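Local coordinates for putative gdp-fucose protein o-fucosyltransferase 1 (Caenorhabditis elegans, PDB 3ZY2) that probably is a glycosyltransferase of the GT-B fold class and holds guanosine-5'-diphosphate in a pocket, at residues A[87-91]-A[92-96]; A[159-163]-A[164-168]; A[296-299]-A[300-303]. All coordinates share one frame; numbering follows the deposited sequence.

Contact 1 of 3, residues A[87-91]-A[92-96]; sequences TVWPP and EKRKA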
# COMPACT_ATOMS: atom_id res chain seq x y z
N THR A 87 -16.76 -22.68 12.11
CA THR A 87 -17.44 -23.32 10.97
C THR A 87 -17.51 -22.49 9.69
O THR A 87 -17.49 -23.02 8.58
CB THR A 87 -18.90 -23.76 11.31
OG1 THR A 87 -19.65 -22.62 11.72
CG2 THR A 87 -18.94 -24.82 12.41
N VAL A 88 -17.62 -21.17 9.84
CA VAL A 88 -17.73 -20.29 8.67
C VAL A 88 -16.37 -19.99 8.02
O VAL A 88 -16.30 -19.77 6.83
CB VAL A 88 -18.47 -18.96 9.04
CG1 VAL A 88 -18.40 -17.94 7.88
CG2 VAL A 88 -19.91 -19.25 9.42
N TRP A 89 -15.30 -20.00 8.81
CA TRP A 89 -14.00 -19.53 8.33
C TRP A 89 -12.82 -20.26 8.97
O TRP A 89 -12.01 -19.68 9.70
CB TRP A 89 -13.91 -18.03 8.61
CG TRP A 89 -12.81 -17.30 7.93
CD1 TRP A 89 -12.49 -17.30 6.60
CD2 TRP A 89 -11.91 -16.36 8.56
NE1 TRP A 89 -11.44 -16.44 6.37
CE2 TRP A 89 -11.06 -15.86 7.55
CE3 TRP A 89 -11.73 -15.93 9.88
CZ2 TRP A 89 -10.04 -14.93 7.82
CZ3 TRP A 89 -10.71 -14.99 10.15
CH2 TRP A 89 -9.88 -14.52 9.12
N PRO A 90 -12.71 -21.57 8.71
CA PRO A 90 -11.68 -22.39 9.35
C PRO A 90 -10.28 -22.03 8.84
O PRO A 90 -10.17 -21.39 7.78
CB PRO A 90 -12.08 -23.81 8.94
CG PRO A 90 -12.84 -23.63 7.66
CD PRO A 90 -13.58 -22.35 7.80
N PRO A 91 -9.22 -22.41 9.59
CA PRO A 91 -7.86 -22.02 9.19
C PRO A 91 -7.55 -22.11 7.69
O PRO A 91 -6.93 -21.19 7.15
CB PRO A 91 -6.99 -22.97 10.01
CG PRO A 91 -7.78 -23.17 11.30
CD PRO A 91 -9.24 -22.93 10.97
N GLU A 92 -8.00 -23.18 7.03
CA GLU A 92 -7.69 -23.41 5.61
C GLU A 92 -8.19 -22.33 4.64
O GLU A 92 -7.63 -22.18 3.56
CB GLU A 92 -8.14 -24.82 5.16
CG GLU A 92 -8.29 -25.07 3.64
CD GLU A 92 -9.69 -24.72 3.10
OE1 GLU A 92 -10.70 -24.92 3.82
OE2 GLU A 92 -9.77 -24.24 1.94
N LYS A 93 -9.23 -21.58 5.00
CA LYS A 93 -9.74 -20.59 4.06
C LYS A 93 -9.49 -19.16 4.53
O LYS A 93 -10.13 -18.22 4.05
CB LYS A 93 -11.21 -20.83 3.68
CG LYS A 93 -12.23 -20.57 4.76
CD LYS A 93 -13.66 -20.94 4.30
CE LYS A 93 -13.79 -22.42 3.92
NZ LYS A 93 -15.19 -22.96 4.03
N ARG A 94 -8.55 -19.03 5.46
CA ARG A 94 -8.19 -17.72 5.99
C ARG A 94 -7.20 -17.02 5.06
O ARG A 94 -5.97 -17.18 5.19
CB ARG A 94 -7.68 -17.83 7.43
CG ARG A 94 -8.78 -18.40 8.34
CD ARG A 94 -8.42 -18.47 9.80
NE ARG A 94 -9.54 -19.10 10.51
CZ ARG A 94 -9.52 -19.45 11.80
NH1 ARG A 94 -8.44 -19.25 12.54
NH2 ARG A 94 -10.60 -20.01 12.33
N LYS A 95 -7.76 -16.27 4.13
CA LYS A 95 -6.99 -15.47 3.17
C LYS A 95 -6.88 -14.01 3.61
O LYS A 95 -7.82 -13.44 4.18
CB LYS A 95 -7.61 -15.58 1.77
CG LYS A 95 -7.60 -17.02 1.17
CD LYS A 95 -7.55 -16.95 -0.34
CE LYS A 95 -7.12 -18.26 -0.99
NZ LYS A 95 -8.16 -19.32 -0.87
N ALA A 96 -5.70 -13.43 3.40
CA ALA A 96 -5.49 -12.01 3.66
C ALA A 96 -5.83 -11.22 2.40
O ALA A 96 -5.50 -11.64 1.28
CB ALA A 96 -4.05 -11.76 4.05
O HOH W 1 -10.34 -14.64 4.31
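The carbonyl oxygen of Trp89 is gripped side-on by Arg94: NE reaches Trp89 O at 2.7 Å in a fairly straight bond, and NH2 of the same guanidinium reaches it at 3.0 Å. The oxygen lies in the guanidinium plane, so the two bonds fix the rotation of that group. Backbone bonds close the turn, Lys93 N to Pro90 O at 2.9 Å and Arg94 N to Pro91 O at 3.2 Å. Trp89 NE1 makes a weak bond to Lys93 O and donates its N-H to a water that in turn donates to Lys95 O.

Apolar contact uses the same arginine. With chi1 at -62°, its CG lies over the Trp89 six-membered ring as a CH-pi contact, 3.7 Å from the centroid; the extended run from CG to NE then carries the guanidinium to Trp89 O. Pro91 CD lies over one guanidinium face, toward its rim, and the Lys93 methylenes lie against the Pro90 ring.

The chain passes from helix 77-88 into strand 95-98 through an inverse gamma turn centred on Arg94. Trp89 packs on Phe80 of that helix and on Val168 and Ala170 of strand 168-171, while the Arg94 backbone bonds to Val134, just before strand 135-138.

Contact 2 of 3, residues A[159-163]-A[164-168]; sequences EKFPS and EEYPV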
# COMPACT_ATOMS: atom_id res chain seq x y z
N GLU A 159 -19.15 -9.68 -7.51
CA GLU A 159 -18.72 -10.45 -8.67
C GLU A 159 -17.40 -11.15 -8.36
O GLU A 159 -17.27 -12.36 -8.56
CB GLU A 159 -18.60 -9.52 -9.88
CG GLU A 159 -17.93 -10.08 -11.13
CD GLU A 159 -17.36 -8.97 -12.03
OE1 GLU A 159 -18.09 -8.00 -12.34
OE2 GLU A 159 -16.17 -9.07 -12.41
N LYS A 160 -16.43 -10.40 -7.83
CA LYS A 160 -15.11 -10.97 -7.57
C LYS A 160 -15.04 -11.85 -6.30
O LYS A 160 -14.39 -12.90 -6.31
CB LYS A 160 -14.03 -9.89 -7.56
CG LYS A 160 -12.63 -10.47 -7.48
CD LYS A 160 -11.54 -9.44 -7.59
CE LYS A 160 -10.18 -10.12 -7.58
NZ LYS A 160 -9.04 -9.19 -7.83
N PHE A 161 -15.72 -11.45 -5.23
CA PHE A 161 -15.67 -12.22 -3.98
C PHE A 161 -17.03 -12.70 -3.47
O PHE A 161 -17.57 -12.12 -2.52
CB PHE A 161 -14.95 -11.44 -2.87
CG PHE A 161 -13.57 -10.96 -3.25
CD1 PHE A 161 -12.54 -11.86 -3.47
CD2 PHE A 161 -13.32 -9.60 -3.40
CE1 PHE A 161 -11.27 -11.42 -3.83
CE2 PHE A 161 -12.04 -9.15 -3.77
CZ PHE A 161 -11.02 -10.06 -3.98
N PRO A 162 -17.59 -13.76 -4.09
CA PRO A 162 -18.87 -14.30 -3.63
C PRO A 162 -18.77 -14.89 -2.23
O PRO A 162 -17.70 -15.35 -1.81
CB PRO A 162 -19.18 -15.41 -4.65
CG PRO A 162 -18.27 -15.14 -5.81
CD PRO A 162 -17.05 -14.53 -5.23
N SER A 163 -19.90 -14.89 -1.52
CA SER A 163 -19.97 -15.33 -0.13
C SER A 163 -19.59 -16.79 0.09
O SER A 163 -19.00 -17.12 1.11
CB SER A 163 -21.37 -15.07 0.43
OG SER A 163 -22.03 -14.04 -0.29
N GLU A 164 -19.94 -17.67 -0.86
CA GLU A 164 -19.72 -19.10 -0.69
C GLU A 164 -18.23 -19.49 -0.56
O GLU A 164 -17.86 -20.24 0.35
CB GLU A 164 -20.40 -19.90 -1.80
CG GLU A 164 -20.19 -21.43 -1.75
CD GLU A 164 -21.12 -22.16 -0.79
OE1 GLU A 164 -21.52 -21.61 0.26
OE2 GLU A 164 -21.46 -23.33 -1.09
N GLU A 165 -17.40 -18.97 -1.47
CA GLU A 165 -15.96 -19.21 -1.40
C GLU A 165 -15.26 -18.24 -0.46
O GLU A 165 -14.24 -18.61 0.16
CB GLU A 165 -15.32 -19.13 -2.80
CG GLU A 165 -13.80 -19.43 -2.84
CD GLU A 165 -13.42 -20.83 -2.35
OE1 GLU A 165 -14.19 -21.79 -2.57
OE2 GLU A 165 -12.33 -20.98 -1.74
N TYR A 166 -15.80 -17.02 -0.34
CA TYR A 166 -15.21 -15.95 0.49
C TYR A 166 -16.17 -15.48 1.59
O TYR A 166 -16.71 -14.36 1.53
CB TYR A 166 -14.76 -14.76 -0.36
CG TYR A 166 -13.80 -15.15 -1.45
CD1 TYR A 166 -12.45 -15.34 -1.16
CD2 TYR A 166 -14.24 -15.33 -2.76
CE1 TYR A 166 -11.56 -15.72 -2.15
CE2 TYR A 166 -13.35 -15.69 -3.76
CZ TYR A 166 -12.01 -15.88 -3.45
OH TYR A 166 -11.14 -16.25 -4.44
N PRO A 167 -16.39 -16.34 2.60
CA PRO A 167 -17.32 -15.99 3.67
C PRO A 167 -16.82 -14.82 4.51
O PRO A 167 -17.63 -14.11 5.11
CB PRO A 167 -17.38 -17.27 4.51
CG PRO A 167 -16.17 -18.06 4.14
CD PRO A 167 -15.88 -17.72 2.73
N VAL A 168 -15.50 -14.65 4.56
CA VAL A 168 -14.89 -13.61 5.39
C VAL A 168 -13.83 -12.86 4.59
O VAL A 168 -12.85 -13.45 4.15
CB VAL A 168 -14.25 -14.16 6.70
CG1 VAL A 168 -13.57 -13.01 7.49
CG2 VAL A 168 -15.29 -14.88 7.57
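Pro162 O accepts the backbone N-H of Tyr166 at 2.9 Å, the nitrogen standing almost in line with the carbonyl bond, although the hydrogen bond is bent, 144° at the hydrogen. This bond spans four residues and closes the turn that follows helix 157-160. Ser163 O comes close to the next nitrogen, but Pro167 N has no hydrogen to offer, so the helical pattern of bonding cannot continue there.

Closing the turn brings Tyr166 back alongside Phe161, and the two rings form a T-shaped, edge-to-face pair. Their centroids are 5.2 Å apart and the planes stand at 85°. Phe161 is the ring that presents its edge: its CD1 points at the middle of one Tyr166 face, 3.9 Å from Tyr166 CD2. Both aromatic side chains have CG anti to their own carbonyl carbon, with chi1 -54° for Phe161, which brings the edge of its ring against the tyrosine face. Glu165 CG lies over the opposite face of Tyr166, toward the rim, and Lys160 CG covers the centre of one Phe161 face. Pro162 CD runs beside the tyrosine, 3.8 Å from Tyr166 CD2.

The phenol OH of Tyr166 is bonded to Glu137 and to Thr235 of the second subunit, which fixes the far end of the ring. Lys160 O accepts from Arg237 of that second subunit, and Phe161 packs on the same arginine. Lys160 NZ turns instead to Tyr138 O and Asp141 of its own chain.

The arrangement is a helix-to-strand connection in an alpha/beta domain with a parallel sheet, as in GT-B folds: helix 157-160 ends, a turn holding the Phe161-Tyr166 pair follows, and strand 168-171 enters the sheet between strands 10-13 and 95-98.

Contact 3 of 3, residues A[296-299]-A[300-303]; sequences INEA and LKPY
Leu300 lies against Ile296 one helical turn back, and this is the tightly packed side of the contact. The two side chains run side by side and point the same way, with Leu300 CD1 only 3.5 Å from Ile296 CG2. The isoleucine offers this methyl because CG2 stands anti to its backbone N. Leu300 CG also sits 3.3 Å from Ile296 O, the same oxygen that takes the Leu300 N-H at 2.9 Å. Leu300 N makes a second, weak bond to Asn297 O, consistent with the helix tightening toward the 3-10 segment 301-303.

The other side is exposed and held mainly by polar groups. Lys301 NZ meets Glu298 OE1 at 2.9 Å, a salt bridge three residues apart that is also a hydrogen bond. The amine approaches on the syn side of the carboxylate and 24° out of its plane, with OE2 farther off. Glu298 bends at chi2 (67°) to bring the carboxylate round to the lysine, whereas Lys301 is extended beyond CG and spans the gap with its whole length. In the backbone, Lys301 N bonds to Glu298 O at 3.3 Å from well above the carbonyl plane. Pro302 CD sits 3.4 Å from Ala299 O, where the proline nitrogen has no hydrogen to give. The chain winds on as a 3-10 segment, with Tyr303 N bonded to Leu300 O at 2.8 Å.

The buried side of helix 293-300 fits between a neighbouring helix and the sheet: Ile296 packs on Leu268 and Ile271 of helix 264-278 and on Val285 of strand 282-287, while Leu300 packs on Val275 and Val283. Asn297 OD1 accepts from Ala307 N, tying the helix to the start of edge strand 307-308.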
# COMPACT_ATOMS: atom_id res chain seq x y z
N ILE A 296 -3.01 27.70 33.81
CA ILE A 296 -4.38 28.08 33.49
C ILE A 296 -5.07 28.67 34.72
O ILE A 296 -5.76 29.68 34.60
CB ILE A 296 -5.19 26.91 32.89
CG1 ILE A 296 -4.59 26.54 31.53
CG2 ILE A 296 -6.67 27.29 32.71
CD1 ILE A 296 -5.03 25.15 31.06
N ASN A 297 -4.88 28.04 35.88
CA ASN A 297 -5.45 28.57 37.12
C ASN A 297 -5.04 30.01 37.43
O ASN A 297 -5.88 30.80 37.84
CB ASN A 297 -5.15 27.65 38.30
CG ASN A 297 -6.09 26.47 38.34
OD1 ASN A 297 -7.11 26.46 37.64
ND2 ASN A 297 -5.77 25.47 39.16
N GLU A 298 -3.77 30.34 37.20
CA GLU A 298 -3.30 31.72 37.37
C GLU A 298 -4.07 32.63 36.42
O GLU A 298 -4.57 33.68 36.83
CB GLU A 298 -1.79 31.81 37.11
CG GLU A 298 -1.17 33.20 37.32
CD GLU A 298 -1.19 33.67 38.78
OE1 GLU A 298 -1.40 32.83 39.69
OE2 GLU A 298 -0.99 34.88 39.01
N ALA A 299 -4.19 32.22 35.16
CA ALA A 299 -4.87 33.03 34.16
C ALA A 299 -6.37 33.22 34.43
O ALA A 299 -6.96 34.23 34.03
CB ALA A 299 -4.62 32.46 32.76
N LEU A 300 -6.96 32.25 35.13
CA LEU A 300 -8.40 32.28 35.47
C LEU A 300 -8.75 32.96 36.78
O LEU A 300 -9.93 33.13 37.08
CB LEU A 300 -8.94 30.86 35.49
CG LEU A 300 -8.98 30.16 34.15
CD1 LEU A 300 -9.49 28.71 34.33
CD2 LEU A 300 -9.81 30.95 33.12
N LYS A 301 -7.73 33.34 37.56
CA LYS A 301 -7.96 34.03 38.83
C LYS A 301 -8.97 35.19 38.77
O LYS A 301 -9.83 35.28 39.65
CB LYS A 301 -6.64 34.48 39.47
CG LYS A 301 -5.89 33.35 40.14
CD LYS A 301 -4.74 33.84 41.00
CE LYS A 301 -4.00 32.66 41.62
NZ LYS A 301 -2.72 33.11 42.24
N PRO A 302 -8.89 36.06 37.73
CA PRO A 302 -9.87 37.16 37.64
C PRO A 302 -11.33 36.69 37.55
O PRO A 302 -12.24 37.46 37.90
CB PRO A 302 -9.49 37.88 36.35
CG PRO A 302 -8.03 37.60 36.19
CD PRO A 302 -7.89 36.17 36.65
N TYR A 303 -11.55 35.44 37.13
CA TYR A 303 -12.88 34.89 37.00
C TYR A 303 -13.26 34.02 38.19
O TYR A 303 -14.41 33.60 38.30
CB TYR A 303 -12.96 34.06 35.72
CG TYR A 303 -12.90 34.91 34.48
CD1 TYR A 303 -11.67 35.24 33.91
CD2 TYR A 303 -14.05 35.42 33.91
CE1 TYR A 303 -11.61 36.07 32.78
CE2 TYR A 303 -14.01 36.24 32.80
CZ TYR A 303 -12.80 36.55 32.23
OH TYR A 303 -12.77 37.35 31.11

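How the contacts relate
Contacts 1 and 2 are neighbours, their centres 12 Å apart, although the chain finishes the first long before it starts the second. Pro167 joins them: its CG lies 3.2 Å from Val88 O and 3.8 Å from Lys93 CD, while Val168 CG2 packs 3.5 Å from Trp89 CG. Both lead into strands of the six-stranded parallel sheet, and both reach the second subunit. Contact 3 belongs to the other, five-stranded sheet region, on the opposite side of the chain's centre, with about 46 Å between its nearest atoms and those of either other contact. The Ile296 side chain is about 12 Å from a bound GDP, and none of contact 3's residues is among those lining its pocket.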